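Local coordinates for polyketide synthase (Synechococcus sp., PDB 4GOX), which is the sulfotransferase domain of an olefin synthase and probably transfers a sulfo group from PAPS to an intermediate of hydrocarbon biosynthesis, at residues 42-47 with 225-230; 62-67 with 97-102; 111-116 with 143-148; 137-142 with 194-199. All blocks are in the same frame, centred on the assembly; numbering follows the deposited sequence.

All four contacts lie within one sulfotransferase domain built round a parallel sheet. Contact 1 joins helices 37-45 and 220-231, and the other three fall in the chain between them. Contact 2 comes before contact 3 in the chain, and contacts 3 and 4 share helix 136-145, their segments alternating along the chain. Contacts 2 and 3, with centres about 16 Å apart, touch where Trp-102 meets Ile-112 and Tyr-115; contacts 3 and 4 meet through Glu-143 and Leu-199. Contact 1 stands apart, its centre about 30 Å from that of contact 2, packed on the sheet face opposite to contacts 3 and 4. Contacts 1, 3 and 4 pack helices on both faces; contact 2 joins helices farther out.

Contact 1: residues 42-47 with 225-230; sequences VMLAGH and TNICDF
Leu-44 and Ile-227 make the apolar part of this small, buried contact, with Leu-44 CD2 resting 4.1 Å from Ile-227 CG2. The two side chains cross at about a right angle, so they meet branch against branch and do not run alongside each other. With CG1 of Ile-227 lying beside its backbone N (chi1 -66°), CG2 stands anti to that N and is the methyl turned to the leucine. Beside this pair, Cys-228 SG approaches His-47 CD2 at 4.3 Å. The sulfur sits obliquely to the imidazole, 5.2 Å from SG to the centroid of the His-47 ring and 68° off the ring normal, so this is an off-centre sulfur-aromatic contact.

The second shell fixes the imidazole at both nitrogens: ND1 accepts from the backbone N of Gly-49 and NE2 donates to the carbonyl O of Asp-234, which limits rotation of the ring. His-47 N also bonds to Leu-44 O at 3.1 Å, tying the two contact residues of this segment together near the end of helix 37-45. Ile-227 reaches on to Leu-209, Val-211 and Ile-152 of the sheet, while Leu-44 also packs on Leu-224, one turn back in helix 220-231. Two neighbouring helices thus cover one face of a parallel sheet, as in the alpha/beta/alpha layering of the P-loop-like sulfotransferase fold.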
loop_
_atom_site.group_PDB
_atom_site.type_symbol
_atom_site.label_atom_id
_atom_site.label_comp_id
_atom_site.label_asym_id
_atom_site.label_seq_id
_atom_site.Cartn_x
_atom_site.Cartn_y
_atom_site.Cartn_z
ATOM N N VAL A 42 -5.020 -0.195 -7.936
ATOM C CA VAL A 42 -5.366 -0.407 -9.342
ATOM C C VAL A 42 -6.412 0.636 -9.784
ATOM O O VAL A 42 -6.354 1.106 -10.924
ATOM C CB VAL A 42 -5.768 -1.870 -9.677
ATOM C CG1 VAL A 42 -6.353 -1.978 -11.088
ATOM C CG2 VAL A 42 -4.566 -2.806 -9.542
ATOM N N MET A 43 -7.336 1.020 -8.874
ATOM C CA MET A 43 -8.329 2.063 -9.144
ATOM C C MET A 43 -7.532 3.363 -9.396
ATOM O O MET A 43 -7.724 3.987 -10.434
ATOM C CB MET A 43 -9.275 2.262 -7.943
ATOM C CG MET A 43 -10.383 1.229 -7.796
ATOM S SD MET A 43 -11.016 1.324 -6.086
ATOM C CE MET A 43 -12.538 0.705 -6.261
ATOM N N LEU A 44 -6.590 3.716 -8.480
ATOM C CA LEU A 44 -5.759 4.923 -8.574
ATOM C C LEU A 44 -4.861 5.014 -9.827
ATOM O O LEU A 44 -4.641 6.123 -10.314
ATOM C CB LEU A 44 -4.963 5.215 -7.278
ATOM C CG LEU A 44 -5.772 5.435 -5.977
ATOM C CD1 LEU A 44 -4.857 5.770 -4.844
ATOM C CD2 LEU A 44 -6.854 6.546 -6.111
ATOM N N ALA A 45 -4.387 3.861 -10.361
ATOM C CA ALA A 45 -3.535 3.767 -11.563
ATOM C C ALA A 45 -4.213 4.265 -12.831
ATOM O O ALA A 45 -3.524 4.648 -13.786
ATOM C CB ALA A 45 -3.069 2.333 -11.774
ATOM N N GLY A 46 -5.548 4.241 -12.842
ATOM C CA GLY A 46 -6.336 4.718 -13.973
ATOM C C GLY A 46 -6.343 6.227 -14.085
ATOM O O GLY A 46 -6.659 6.748 -15.148
ATOM N N HIS A 47 -6.007 6.951 -12.994
ATOM C CA HIS A 47 -5.987 8.412 -13.023
ATOM C C HIS A 47 -4.750 8.930 -13.795
ATOM O O HIS A 47 -3.625 8.527 -13.479
ATOM C CB HIS A 47 -6.018 8.973 -11.603
ATOM C CG HIS A 47 -6.361 10.425 -11.533
ATOM N ND1 HIS A 47 -5.557 11.391 -12.114
ATOM C CD2 HIS A 47 -7.404 11.035 -10.924
ATOM C CE1 HIS A 47 -6.155 12.545 -11.880
ATOM N NE2 HIS A 47 -7.264 12.382 -11.156
ATOM N N THR A 225 -13.641 10.161 -4.636
ATOM C CA THR A 225 -13.723 11.627 -4.744
ATOM C C THR A 225 -13.004 12.241 -3.537
ATOM O O THR A 225 -12.192 13.141 -3.718
ATOM C CB THR A 225 -15.186 12.077 -4.919
ATOM O OG1 THR A 225 -15.583 11.743 -6.247
ATOM C CG2 THR A 225 -15.399 13.573 -4.676
ATOM N N ASN A 226 -13.256 11.697 -2.324
ATOM C CA ASN A 226 -12.606 12.138 -1.087
ATOM C C ASN A 226 -11.085 11.914 -1.149
ATOM O O ASN A 226 -10.319 12.770 -0.683
ATOM C CB ASN A 226 -13.188 11.415 0.124
ATOM C CG ASN A 226 -14.616 11.761 0.434
ATOM O OD1 ASN A 226 -15.094 12.874 0.185
ATOM N ND2 ASN A 226 -15.322 10.819 1.032
ATOM N N ILE A 227 -10.657 10.774 -1.718
ATOM C CA ILE A 227 -9.233 10.429 -1.870
ATOM C C ILE A 227 -8.576 11.446 -2.824
ATOM O O ILE A 227 -7.502 11.955 -2.507
ATOM C CB ILE A 227 -9.023 8.956 -2.314
ATOM C CG1 ILE A 227 -9.493 7.983 -1.211
ATOM C CG2 ILE A 227 -7.562 8.702 -2.674
ATOM C CD1 ILE A 227 -9.477 6.522 -1.611
ATOM N N CYS A 228 -9.259 11.767 -3.960
ATOM C CA CYS A 228 -8.826 12.747 -4.955
ATOM C C CYS A 228 -8.662 14.145 -4.334
ATOM O O CYS A 228 -7.671 14.834 -4.613
ATOM C CB CYS A 228 -9.789 12.773 -6.145
ATOM S SG CYS A 228 -9.611 11.355 -7.261
ATOM N N ASP A 229 -9.630 14.546 -3.479
ATOM C CA ASP A 229 -9.600 15.828 -2.774
ATOM C C ASP A 229 -8.394 15.867 -1.841
ATOM O O ASP A 229 -7.714 16.895 -1.758
ATOM C CB ASP A 229 -10.907 16.058 -1.987
ATOM C CG ASP A 229 -12.165 16.251 -2.832
ATOM O OD1 ASP A 229 -12.035 16.594 -4.043
ATOM O OD2 ASP A 229 -13.276 16.081 -2.286
ATOM N N PHE A 230 -8.110 14.729 -1.173
ATOM C CA PHE A 230 -6.982 14.574 -0.256
ATOM C C PHE A 230 -5.640 14.692 -0.990
ATOM O O PHE A 230 -4.756 15.416 -0.530
ATOM C CB PHE A 230 -7.089 13.242 0.501
ATOM C CG PHE A 230 -5.895 12.904 1.370
ATOM C CD1 PHE A 230 -5.653 13.601 2.551
ATOM C CD2 PHE A 230 -5.057 11.844 1.046
ATOM C CE1 PHE A 230 -4.557 13.278 3.361
ATOM C CE2 PHE A 230 -3.961 11.523 1.854
ATOM C CZ PHE A 230 -3.714 12.245 3.000
#

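Contact 2: residues 62-67 with 97-102; sequences ETMGDR and AKVNQW
Met-64 and Trp-102 lie side by side and point the same way, joined at their bases: Met-64 CG is 3.9 Å from Trp-102 CB, and Met-64 CB is 3.8 Å from Trp-102 O. Beyond this the methionine folds over, turning at both chi2 (-63°) and chi3 (-64°), which carries its CE methyl to 4.3 Å from Val-99 CG1, one turn earlier on helix 92-104. The methyl is oblique to the indole, whose end leads away from helix 64-71. One indole face carries Lys-98 O of its own helix, 3.3 Å above the plane and offset toward the rim, and the ring also makes an edge-to-face pair with Tyr-115.

Met-64 is placed by the helix start beside it. Thr-63 OG1 accepts from Asp-66 N at 3.2 Å, and Asp-66 OD2 accepts from Thr-63 N at 3.0 Å, on the anti side and tilted 25° out of the carboxylate plane. Ile-109, Ile-112 and Leu-80 add further apolar cover round the methionine. The reciprocal bonds form a capping box, and the methionine just after its N-cap docks the new helix into a cluster with helices 79-88, 92-104 and 109-119.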
loop_
_atom_site.group_PDB
_atom_site.type_symbol
_atom_site.label_atom_id
_atom_site.label_comp_id
_atom_site.label_asym_id
_atom_site.label_seq_id
_atom_site.Cartn_x
_atom_site.Cartn_y
_atom_site.Cartn_z
ATOM N N GLU A 62 17.603 0.809 3.588
ATOM C CA GLU A 62 18.455 1.981 3.549
ATOM C C GLU A 62 18.962 2.206 2.103
ATOM O O GLU A 62 18.792 3.295 1.543
ATOM C CB GLU A 62 19.616 1.769 4.554
ATOM C CG GLU A 62 20.491 2.973 4.779
ATOM C CD GLU A 62 19.753 4.150 5.364
ATOM O OE1 GLU A 62 19.534 4.169 6.595
ATOM O OE2 GLU A 62 19.400 5.062 4.584
ATOM N N THR A 63 19.559 1.163 1.512
ATOM C CA THR A 63 20.131 1.156 0.163
ATOM C C THR A 63 19.618 -0.065 -0.607
ATOM O O THR A 63 19.174 -1.055 -0.001
ATOM C CB THR A 63 21.677 1.035 0.207
ATOM O OG1 THR A 63 22.024 -0.324 0.484
ATOM C CG2 THR A 63 22.350 2.009 1.191
ATOM N N MET A 64 19.810 -0.037 -1.947
ATOM C CA MET A 64 19.450 -1.135 -2.848
ATOM C C MET A 64 20.251 -2.409 -2.548
ATOM O O MET A 64 19.813 -3.506 -2.885
ATOM C CB MET A 64 19.587 -0.698 -4.321
ATOM C CG MET A 64 18.582 0.358 -4.707
ATOM S SD MET A 64 16.853 -0.160 -4.614
ATOM C CE MET A 64 16.810 -1.420 -5.851
ATOM N N GLY A 65 21.370 -2.248 -1.859
ATOM C CA GLY A 65 22.211 -3.352 -1.400
ATOM C C GLY A 65 21.541 -4.115 -0.270
ATOM O O GLY A 65 21.436 -5.343 -0.328
ATOM N N ASP A 66 21.027 -3.390 0.749
ATOM C CA ASP A 66 20.291 -4.004 1.877
ATOM C C ASP A 66 19.058 -4.703 1.344
ATOM O O ASP A 66 18.756 -5.829 1.754
ATOM C CB ASP A 66 19.823 -2.955 2.905
ATOM C CG ASP A 66 20.913 -2.058 3.421
ATOM O OD1 ASP A 66 21.946 -2.580 3.860
ATOM O OD2 ASP A 66 20.737 -0.835 3.375
ATOM N N ARG A 67 18.356 -4.018 0.424
ATOM C CA ARG A 67 17.138 -4.494 -0.221
ATOM C C ARG A 67 17.438 -5.807 -0.917
ATOM O O ARG A 67 16.763 -6.794 -0.642
ATOM C CB ARG A 67 16.592 -3.424 -1.182
ATOM C CG ARG A 67 15.286 -3.791 -1.861
ATOM C CD ARG A 67 14.673 -2.555 -2.502
ATOM N NE ARG A 67 13.385 -2.819 -3.144
ATOM C CZ ARG A 67 13.248 -3.353 -4.356
ATOM N NH1 ARG A 67 14.316 -3.717 -5.054
ATOM N NH2 ARG A 67 12.044 -3.523 -4.877
ATOM N N ALA A 97 18.534 -5.156 -15.284
ATOM C CA ALA A 97 19.889 -4.606 -15.400
ATOM C C ALA A 97 20.022 -3.229 -14.724
ATOM O O ALA A 97 21.077 -2.932 -14.163
ATOM C CB ALA A 97 20.308 -4.522 -16.874
ATOM N N LYS A 98 18.967 -2.390 -14.793
ATOM C CA LYS A 98 18.920 -1.061 -14.157
ATOM C C LYS A 98 18.891 -1.289 -12.611
ATOM O O LYS A 98 19.607 -0.596 -11.874
ATOM C CB LYS A 98 17.660 -0.294 -14.636
ATOM C CG LYS A 98 17.522 1.153 -14.169
ATOM C CD LYS A 98 18.376 2.128 -14.957
ATOM C CE LYS A 98 18.494 3.452 -14.245
ATOM N NZ LYS A 98 19.781 4.132 -14.549
ATOM N N VAL A 99 18.118 -2.311 -12.153
ATOM C CA VAL A 99 18.005 -2.695 -10.734
ATOM C C VAL A 99 19.374 -3.229 -10.216
ATOM O O VAL A 99 19.876 -2.719 -9.210
ATOM C CB VAL A 99 16.812 -3.656 -10.469
ATOM C CG1 VAL A 99 16.879 -4.286 -9.069
ATOM C CG2 VAL A 99 15.476 -2.933 -10.665
ATOM N N ASN A 100 19.995 -4.186 -10.964
ATOM C CA ASN A 100 21.296 -4.815 -10.679
ATOM C C ASN A 100 22.429 -3.800 -10.556
ATOM O O ASN A 100 23.351 -3.987 -9.756
ATOM C CB ASN A 100 21.629 -5.898 -11.716
ATOM C CG ASN A 100 20.776 -7.156 -11.623
ATOM O OD1 ASN A 100 19.847 -7.279 -10.806
ATOM N ND2 ASN A 100 21.076 -8.134 -12.467
ATOM N N GLN A 101 22.331 -2.711 -11.318
ATOM C CA GLN A 101 23.302 -1.624 -11.303
ATOM C C GLN A 101 23.135 -0.750 -10.062
ATOM O O GLN A 101 24.123 -0.322 -9.460
ATOM C CB GLN A 101 23.245 -0.833 -12.620
ATOM C CG GLN A 101 24.273 -1.308 -13.680
ATOM C CD GLN A 101 24.599 -2.805 -13.687
ATOM O OE1 GLN A 101 25.596 -3.258 -13.099
ATOM N NE2 GLN A 101 23.777 -3.604 -14.362
ATOM N N TRP A 102 21.874 -0.529 -9.642
ATOM C CA TRP A 102 21.583 0.228 -8.430
ATOM C C TRP A 102 22.072 -0.551 -7.221
ATOM O O TRP A 102 22.678 0.036 -6.322
ATOM C CB TRP A 102 20.088 0.474 -8.317
ATOM C CG TRP A 102 19.590 1.629 -9.124
ATOM C CD1 TRP A 102 20.238 2.807 -9.368
ATOM C CD2 TRP A 102 18.250 1.800 -9.590
ATOM N NE1 TRP A 102 19.397 3.683 -10.018
ATOM C CE2 TRP A 102 18.165 3.091 -10.159
ATOM C CE3 TRP A 102 17.097 0.991 -9.557
ATOM C CZ2 TRP A 102 16.989 3.575 -10.734
ATOM C CZ3 TRP A 102 15.928 1.473 -10.124
ATOM C CH2 TRP A 102 15.882 2.749 -10.704
#

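Contact 3: residues 111-116 with 143-148; sequences DIYAYL and EILFDQ
Phe-146 drives its edge at the face of Tyr-113: CZ of the phenylalanine stands 3.5 Å from Tyr-113 CG, offset toward the rim of the phenol ring. The planes are 82° apart and the centroids of the Tyr-113 and Phe-146 rings 5.2 Å apart, a T-shaped pair. CG of Tyr-113 lies beside its backbone N (chi1 -80°), and chi2 of 115° then turns the ring's face to Phe-146. Tyr-113 CB lies in the plane of the phenylalanine at its edge, 3.9 Å from Phe-146 CE1, so the rim meets the root of the tyrosine as well as its ring. One face of Phe-146 is covered by CB of the preceding Leu-145, while Leu-145 CD1 comes obliquely to Tyr-113 CD1 at 4.4 Å.

The phenol is fixed at its far end too, its OH hydrogen-bonded to Asp-127 OD1. A leucine here has no hydroxyl, and Asp-127 would probably lose that mate and the Phe-146 edge its aromatic face. Both rings also pack on Ile-26 and Phe-28 of strand 26-30. Phe-146 is where the chain leaves helical geometry after helix 136-145 and heads into strand 149-155; the aromatic pair thus joins helix 109-119 to the helix-to-strand turn of a beta-alpha-beta unit on the central parallel sheet.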
loop_
_atom_site.group_PDB
_atom_site.type_symbol
_atom_site.label_atom_id
_atom_site.label_comp_id
_atom_site.label_asym_id
_atom_site.label_seq_id
_atom_site.Cartn_x
_atom_site.Cartn_y
_atom_site.Cartn_z
ATOM N N ASP A 111 17.271 8.041 -3.130
ATOM C CA ASP A 111 17.586 8.302 -4.534
ATOM C C ASP A 111 16.626 7.608 -5.481
ATOM O O ASP A 111 16.279 8.206 -6.492
ATOM C CB ASP A 111 19.049 7.927 -4.845
ATOM C CG ASP A 111 20.084 8.819 -4.191
ATOM O OD1 ASP A 111 19.693 9.758 -3.461
ATOM O OD2 ASP A 111 21.283 8.597 -4.426
ATOM N N ILE A 112 16.176 6.364 -5.145
ATOM C CA ILE A 112 15.211 5.600 -5.941
ATOM C C ILE A 112 13.852 6.324 -5.970
ATOM O O ILE A 112 13.249 6.438 -7.033
ATOM C CB ILE A 112 15.112 4.109 -5.504
ATOM C CG1 ILE A 112 16.498 3.449 -5.397
ATOM C CG2 ILE A 112 14.192 3.302 -6.406
ATOM C CD1 ILE A 112 17.362 3.381 -6.746
ATOM N N TYR A 113 13.399 6.854 -4.809
ATOM C CA TYR A 113 12.165 7.625 -4.733
ATOM C C TYR A 113 12.270 8.897 -5.578
ATOM O O TYR A 113 11.364 9.149 -6.368
ATOM C CB TYR A 113 11.780 7.946 -3.278
ATOM C CG TYR A 113 11.091 6.802 -2.559
ATOM C CD1 TYR A 113 11.690 6.174 -1.465
ATOM C CD2 TYR A 113 9.822 6.375 -2.942
ATOM C CE1 TYR A 113 11.034 5.156 -0.765
ATOM C CE2 TYR A 113 9.167 5.343 -2.266
ATOM C CZ TYR A 113 9.769 4.749 -1.167
ATOM O OH TYR A 113 9.130 3.715 -0.528
ATOM N N ALA A 114 13.373 9.677 -5.446
ATOM C CA ALA A 114 13.593 10.915 -6.217
ATOM C C ALA A 114 13.644 10.627 -7.725
ATOM O O ALA A 114 13.112 11.415 -8.521
ATOM C CB ALA A 114 14.865 11.617 -5.766
ATOM N N TYR A 115 14.217 9.463 -8.099
ATOM C CA TYR A 115 14.293 8.988 -9.474
ATOM C C TYR A 115 12.889 8.711 -10.006
ATOM O O TYR A 115 12.549 9.184 -11.085
ATOM C CB TYR A 115 15.120 7.698 -9.549
ATOM C CG TYR A 115 15.354 7.193 -10.959
ATOM C CD1 TYR A 115 16.390 7.703 -11.742
ATOM C CD2 TYR A 115 14.570 6.172 -11.495
ATOM C CE1 TYR A 115 16.620 7.234 -13.035
ATOM C CE2 TYR A 115 14.794 5.689 -12.784
ATOM C CZ TYR A 115 15.819 6.227 -13.552
ATOM O OH TYR A 115 16.067 5.745 -14.811
ATOM N N LEU A 116 12.092 7.916 -9.279
ATOM C CA LEU A 116 10.747 7.565 -9.734
ATOM C C LEU A 116 9.835 8.797 -9.831
ATOM O O LEU A 116 9.089 8.909 -10.796
ATOM C CB LEU A 116 10.128 6.433 -8.901
ATOM C CG LEU A 116 10.824 5.064 -8.936
ATOM C CD1 LEU A 116 10.281 4.158 -7.839
ATOM C CD2 LEU A 116 10.657 4.374 -10.275
ATOM N N GLU A 143 8.907 9.746 7.206
ATOM C CA GLU A 143 9.034 11.073 7.790
ATOM C C GLU A 143 10.485 11.552 7.806
ATOM O O GLU A 143 10.715 12.764 7.752
ATOM C CB GLU A 143 8.361 11.148 9.169
ATOM C CG GLU A 143 6.838 11.100 9.041
ATOM C CD GLU A 143 6.241 12.265 8.267
ATOM O OE1 GLU A 143 6.403 13.421 8.720
ATOM O OE2 GLU A 143 5.636 12.029 7.196
ATOM N N ILE A 144 11.458 10.610 7.810
ATOM C CA ILE A 144 12.879 10.934 7.706
ATOM C C ILE A 144 13.229 11.381 6.271
ATOM O O ILE A 144 13.932 12.373 6.092
ATOM C CB ILE A 144 13.767 9.762 8.248
ATOM C CG1 ILE A 144 13.887 9.871 9.793
ATOM C CG2 ILE A 144 15.172 9.733 7.608
ATOM C CD1 ILE A 144 14.136 8.588 10.540
ATOM N N LEU A 145 12.724 10.670 5.254
ATOM C CA LEU A 145 13.040 10.947 3.839
ATOM C C LEU A 145 12.286 12.094 3.165
ATOM O O LEU A 145 12.843 12.725 2.268
ATOM C CB LEU A 145 12.849 9.685 2.971
ATOM C CG LEU A 145 13.689 8.443 3.290
ATOM C CD1 LEU A 145 13.190 7.252 2.480
ATOM C CD2 LEU A 145 15.190 8.689 3.053
ATOM N N PHE A 146 11.022 12.324 3.547
ATOM C CA PHE A 146 10.131 13.276 2.873
ATOM C C PHE A 146 9.571 14.391 3.733
ATOM O O PHE A 146 9.246 14.176 4.902
ATOM C CB PHE A 146 8.950 12.513 2.254
ATOM C CG PHE A 146 9.346 11.319 1.421
ATOM C CD1 PHE A 146 9.870 11.486 0.140
ATOM C CD2 PHE A 146 9.151 10.025 1.895
ATOM C CE1 PHE A 146 10.233 10.382 -0.631
ATOM C CE2 PHE A 146 9.497 8.926 1.115
ATOM C CZ PHE A 146 10.044 9.112 -0.137
ATOM N N ASP A 147 9.369 15.561 3.111
ATOM C CA ASP A 147 8.779 16.737 3.753
ATOM C C ASP A 147 7.271 16.679 3.678
ATOM O O ASP A 147 6.595 17.049 4.637
ATOM C CB ASP A 147 9.207 18.018 3.006
ATOM C CG ASP A 147 10.524 18.656 3.410
ATOM O OD1 ASP A 147 11.000 19.543 2.666
ATOM O OD2 ASP A 147 11.043 18.322 4.510
ATOM N N GLN A 148 6.747 16.252 2.518
ATOM C CA GLN A 148 5.326 16.277 2.176
ATOM C C GLN A 148 4.688 14.925 1.846
ATOM O O GLN A 148 3.797 14.888 0.996
ATOM C CB GLN A 148 5.114 17.258 1.002
ATOM C CG GLN A 148 5.132 18.728 1.402
ATOM C CD GLN A 148 3.761 19.222 1.788
ATOM O OE1 GLN A 148 3.013 19.752 0.957
ATOM N NE2 GLN A 148 3.402 19.067 3.060
#

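Contact 4: residues 137-142 with 194-199; sequences HILDHS and RNILDL
Asn-195 O, touched by Leu-139 CD1 at 3.6 Å, takes the backbone bond from Leu-199 N at 2.9 Å; one residue back, Asp-198 N to Arg-194 O at 2.8 Å is the shortest polar bond within the two segments. The carbonyl is thus already engaged in its helix, and the leucine methyl simply lies against it. Leu-139 makes its closest approaches through that one branch. Its CG sits beside the backbone N (chi1 -65°), and CD1 then continues anti to CA (chi2 -173°), extending the chain toward helix 181-202. There the methyl finds a shallow seat made by three residues: Asn-195 CB at 3.9 Å, Ile-196 CG1 at 4.1 Å and Leu-199 CB at 4.3 Å from Leu-139 CD1. Asn-195 therefore offers its aliphatic root to the leucine, while its amide ND2 donates to the carbonyl O of Gly-133. The Ile-196 side chain is about 11 Å from the bound adenosine-3'-5'-diphosphate.

The segment axes pass 10.3 Å apart and run in nearly the same direction, with a signed crossing angle of -29°. Across this gap Leu-139 is the side chain of its segment that reaches the other helix. On the sheet side, Leu-139, Ile-196 and Leu-199 all converge on Leu-30 of strand 26-30, and Tyr-132 from a loop also packs on Leu-139. Ile-196 further touches His-153, and Leu-199 touches Tyr-151, both of strand 149-155. Helices 136-145 and 181-202 thus lie next to each other on one face of the parallel sheet, over its strands 26-30 and 149-155.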
loop_
_atom_site.group_PDB
_atom_site.type_symbol
_atom_site.label_atom_id
_atom_site.label_comp_id
_atom_site.label_asym_id
_atom_site.label_seq_id
_atom_site.Cartn_x
_atom_site.Cartn_y
_atom_site.Cartn_z
ATOM N N HIS A 137 9.062 1.249 12.713
ATOM C CA HIS A 137 10.377 1.688 12.270
ATOM C C HIS A 137 10.418 1.884 10.745
ATOM O O HIS A 137 10.964 2.885 10.289
ATOM C CB HIS A 137 11.477 0.747 12.804
ATOM C CG HIS A 137 12.857 1.206 12.474
ATOM N ND1 HIS A 137 13.400 2.328 13.068
ATOM C CD2 HIS A 137 13.751 0.694 11.591
ATOM C CE1 HIS A 137 14.599 2.472 12.515
ATOM N NE2 HIS A 137 14.861 1.496 11.644
ATOM N N ILE A 138 9.736 1.007 9.962
ATOM C CA ILE A 138 9.639 1.151 8.502
ATOM C C ILE A 138 8.898 2.469 8.202
ATOM O O ILE A 138 9.401 3.289 7.445
ATOM C CB ILE A 138 8.918 -0.057 7.827
ATOM C CG1 ILE A 138 9.735 -1.373 7.997
ATOM C CG2 ILE A 138 8.649 0.247 6.352
ATOM C CD1 ILE A 138 8.875 -2.716 7.563
ATOM N N LEU A 139 7.727 2.674 8.837
ATOM C CA LEU A 139 6.903 3.872 8.675
ATOM C C LEU A 139 7.693 5.133 9.033
ATOM O O LEU A 139 7.557 6.133 8.328
ATOM C CB LEU A 139 5.653 3.781 9.577
ATOM C CG LEU A 139 4.617 2.671 9.267
ATOM C CD1 LEU A 139 3.375 2.838 10.150
ATOM C CD2 LEU A 139 4.199 2.675 7.782
ATOM N N ASP A 140 8.529 5.088 10.135
ATOM C CA ASP A 140 9.388 6.204 10.553
ATOM C C ASP A 140 10.331 6.638 9.418
ATOM O O ASP A 140 10.716 7.810 9.365
ATOM C CB ASP A 140 10.235 5.820 11.795
ATOM C CG ASP A 140 9.432 5.691 13.085
ATOM O OD1 ASP A 140 8.286 6.188 13.130
ATOM O OD2 ASP A 140 9.946 5.091 14.041
ATOM N N HIS A 141 10.723 5.708 8.528
ATOM C CA HIS A 141 11.636 6.044 7.411
ATOM C C HIS A 141 11.053 7.114 6.479
ATOM O O HIS A 141 11.801 7.939 5.949
ATOM C CB HIS A 141 11.973 4.799 6.597
ATOM C CG HIS A 141 13.228 4.893 5.784
ATOM N ND1 HIS A 141 13.497 3.976 4.794
ATOM C CD2 HIS A 141 14.248 5.782 5.847
ATOM C CE1 HIS A 141 14.675 4.316 4.299
ATOM N NE2 HIS A 141 15.171 5.389 4.918
ATOM N N SER A 142 9.720 7.125 6.313
ATOM C CA SER A 142 9.051 8.079 5.423
ATOM C C SER A 142 9.182 9.515 5.921
ATOM O O SER A 142 9.560 10.394 5.150
ATOM C CB SER A 142 7.590 7.702 5.219
ATOM O OG SER A 142 6.961 8.681 4.410
ATOM N N ARG A 194 -2.678 -0.309 14.214
ATOM C CA ARG A 194 -2.239 0.549 15.313
ATOM C C ARG A 194 -1.038 1.436 14.880
ATOM O O ARG A 194 -1.072 2.650 15.103
ATOM C CB ARG A 194 -1.916 -0.289 16.556
ATOM C CG ARG A 194 -1.234 0.478 17.694
ATOM C CD ARG A 194 -2.275 1.252 18.457
ATOM N NE ARG A 194 -3.301 0.362 19.004
ATOM C CZ ARG A 194 -4.500 0.759 19.413
ATOM N NH1 ARG A 194 -4.849 2.037 19.325
ATOM N NH2 ARG A 194 -5.370 -0.124 19.890
ATOM N N ASN A 195 -0.028 0.842 14.211
ATOM C CA ASN A 195 1.155 1.580 13.734
ATOM C C ASN A 195 0.782 2.706 12.765
ATOM O O ASN A 195 1.268 3.823 12.930
ATOM C CB ASN A 195 2.186 0.649 13.106
ATOM C CG ASN A 195 2.873 -0.275 14.072
ATOM O OD1 ASN A 195 3.008 0.025 15.230
ATOM N ND2 ASN A 195 3.382 -1.393 13.608
ATOM N N ILE A 196 -0.108 2.428 11.798
ATOM C CA ILE A 196 -0.535 3.421 10.799
ATOM C C ILE A 196 -1.337 4.541 11.453
ATOM O O ILE A 196 -1.093 5.718 11.171
ATOM C CB ILE A 196 -1.246 2.815 9.559
ATOM C CG1 ILE A 196 -0.398 1.698 8.911
ATOM C CG2 ILE A 196 -1.530 3.920 8.527
ATOM C CD1 ILE A 196 -1.254 0.726 8.109
ATOM N N LEU A 197 -2.269 4.168 12.359
ATOM C CA LEU A 197 -3.028 5.115 13.170
ATOM C C LEU A 197 -2.057 6.038 13.951
ATOM O O LEU A 197 -2.226 7.263 13.907
ATOM C CB LEU A 197 -3.945 4.364 14.150
ATOM C CG LEU A 197 -4.837 5.234 15.018
ATOM C CD1 LEU A 197 -5.907 5.905 14.176
ATOM C CD2 LEU A 197 -5.439 4.423 16.186
ATOM N N ASP A 198 -1.046 5.453 14.655
ATOM C CA ASP A 198 -0.048 6.227 15.402
ATOM C C ASP A 198 0.720 7.187 14.483
ATOM O O ASP A 198 0.907 8.340 14.859
ATOM C CB ASP A 198 0.939 5.322 16.158
ATOM C CG ASP A 198 0.331 4.608 17.365
ATOM O OD1 ASP A 198 -0.860 4.881 17.690
ATOM O OD2 ASP A 198 1.012 3.720 17.935
ATOM N N LEU A 199 1.103 6.734 13.259
ATOM C CA LEU A 199 1.757 7.607 12.274
ATOM C C LEU A 199 0.840 8.787 11.925
ATOM O O LEU A 199 1.270 9.941 11.982
ATOM C CB LEU A 199 2.153 6.833 11.001
ATOM C CG LEU A 199 2.650 7.668 9.805
ATOM C CD1 LEU A 199 3.945 8.348 10.115
ATOM C CD2 LEU A 199 2.759 6.814 8.548
#